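Local atomic coordinates of cobalamin biosynthesis protein CobN (Mycobacterium tuberculosis, PDB entry 7C6O), a protein that probably forms the large, catalytic subunit of the cobaltochelatase that inserts cobalt into the corrin ring during cobalamin biosynthesis. Residues S1071-Y1074 and F1075-G1079. Numbering follows the deposited sequence. Where two conformers were deposited one is given.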
# COMPACT_ATOMS: atom_id res chain seq x y z
N SER A 1071 0.70 -11.89 -12.27
CA SER A 1071 1.54 -10.79 -11.81
C SER A 1071 2.98 -11.24 -11.75
O SER A 1071 3.28 -12.37 -11.34
CB SER A 1071 1.11 -10.29 -10.42
OG SER A 1071 2.01 -9.32 -9.94
N ASP A 1072 3.88 -10.36 -12.18
CA ASP A 1072 5.31 -10.66 -12.17
C ASP A 1072 5.86 -10.82 -10.76
O ASP A 1072 6.93 -11.42 -10.59
CB ASP A 1072 6.08 -9.55 -12.88
CG ASP A 1072 5.74 -8.18 -12.34
OD1 ASP A 1072 4.65 -7.66 -12.66
OD2 ASP A 1072 6.56 -7.63 -11.56
N ASP A 1073 5.17 -10.30 -9.74
CA ASP A 1073 5.75 -10.25 -8.41
C ASP A 1073 5.91 -11.64 -7.80
O ASP A 1073 6.82 -11.86 -7.00
CB ASP A 1073 4.90 -9.36 -7.50
CG ASP A 1073 5.03 -7.89 -7.86
OD1 ASP A 1073 6.18 -7.43 -8.05
OD2 ASP A 1073 3.99 -7.21 -7.96
N TYR A 1074 5.04 -12.59 -8.17
CA TYR A 1074 5.14 -13.92 -7.57
C TYR A 1074 6.42 -14.62 -8.01
O TYR A 1074 7.19 -15.10 -7.16
CB TYR A 1074 3.89 -14.74 -7.90
CG TYR A 1074 2.67 -14.22 -7.19
CD1 TYR A 1074 2.40 -14.58 -5.88
CD2 TYR A 1074 1.80 -13.35 -7.82
CE1 TYR A 1074 1.29 -14.09 -5.21
CE2 TYR A 1074 0.68 -12.85 -7.17
CZ TYR A 1074 0.44 -13.22 -5.87
OH TYR A 1074 -0.67 -12.73 -5.21
N PHE A 1075 6.69 -14.68 -9.31
CA PHE A 1075 7.91 -15.37 -9.73
C PHE A 1075 9.15 -14.60 -9.29
O PHE A 1075 10.18 -15.22 -9.01
CB PHE A 1075 7.90 -15.63 -11.24
CG PHE A 1075 8.47 -14.52 -12.10
CD1 PHE A 1075 9.84 -14.39 -12.29
CD2 PHE A 1075 7.63 -13.64 -12.76
CE1 PHE A 1075 10.36 -13.38 -13.09
CE2 PHE A 1075 8.14 -12.63 -13.56
CZ PHE A 1075 9.51 -12.50 -13.72
N GLN A 1076 9.07 -13.27 -9.18
CA GLN A 1076 10.22 -12.50 -8.74
C GLN A 1076 10.61 -12.84 -7.31
O GLN A 1076 11.77 -13.13 -7.02
CB GLN A 1076 9.93 -11.00 -8.86
CG GLN A 1076 9.97 -10.46 -10.26
CD GLN A 1076 10.17 -8.96 -10.27
OE1 GLN A 1076 11.29 -8.47 -10.12
NE2 GLN A 1076 9.08 -8.21 -10.42
N TYR A 1077 9.63 -12.81 -6.40
CA TYR A 1077 9.91 -13.05 -4.98
C TYR A 1077 9.97 -14.54 -4.67
O TYR A 1077 10.96 -15.04 -4.12
CB TYR A 1077 8.85 -12.36 -4.12
CG TYR A 1077 9.05 -10.87 -3.99
CD1 TYR A 1077 8.57 -10.01 -4.97
CD2 TYR A 1077 9.71 -10.33 -2.90
CE1 TYR A 1077 8.75 -8.64 -4.86
CE2 TYR A 1077 9.89 -8.96 -2.79
CZ TYR A 1077 9.41 -8.13 -3.77
OH TYR A 1077 9.58 -6.77 -3.66
N HIS A 1078 8.91 -15.27 -5.01
CA HIS A 1078 8.84 -16.69 -4.69
C HIS A 1078 9.83 -17.49 -5.52
O HIS A 1078 10.67 -18.22 -4.99
CB HIS A 1078 7.41 -17.20 -4.91
CG HIS A 1078 7.15 -18.55 -4.33
ND1 HIS A 1078 6.20 -19.41 -4.85
CD2 HIS A 1078 7.67 -19.18 -3.25
CE1 HIS A 1078 6.17 -20.51 -4.13
NE2 HIS A 1078 7.05 -20.40 -3.16
N GLY A 1079 9.75 -17.35 -6.85
CA GLY A 1079 10.70 -18.03 -7.71
C GLY A 1079 12.13 -17.56 -7.48
O GLY A 1079 13.07 -18.35 -7.54
O HOH W 1 4.56 -14.56 -11.39
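D1072 meets F1075 and Q1076 in the first turn of helix 1072-1089. The ring of F1075 lies against the backbone of D1072. Its CD2 lies 3.2 Å from D1072 O, and its CE2 lies 3.8 Å from D1072 CB. This placement follows from chi1 of 88°, which sets CG of F1075 between its own backbone N and carbonyl carbon. One face of the ring carries CG of Q1076, offset toward the rim.

The side chains of D1072 and Q1076 run side by side in the same direction. Q1076 NE2 reaches D1072 OD2 at 2.8 Å, but the N-H...OD2 angle is only 121°, so the bond is weak. The carboxylate and amide planes are turned 34° apart. Q1076 N also donates to D1072 O at 3.2 Å.

The ring of Y1074 has S1071 O at its edge, in plane, and its OH is hydrogen-bonded to H1066 NE2. The carbonyl oxygen of Y1074 takes H1078 N at 2.8 Å, and G1079 N more weakly at 3.4 Å. The second bond marks a wider pi-type turn. The H1078 ring is held by A1057 O of strand 1056-1061 and by Y1153 OH.

S1071 is at the N-cap position. In the conformer given, its OG accepts a weak bond from D1073 N. A water accepts from F1075 N, giving that early amide a partner. The helix is the crossover of a beta-alpha-beta unit between strands 1056-1061 and 1094-1099. D1072, at the helix start, would probably interact favourably with the helix dipole. The amide of Q1076 lies between D1072 OD2, bound weakly, and L1008 N of helix 1007-1013, which its OE1 accepts, and so may link the start of this helix to that one.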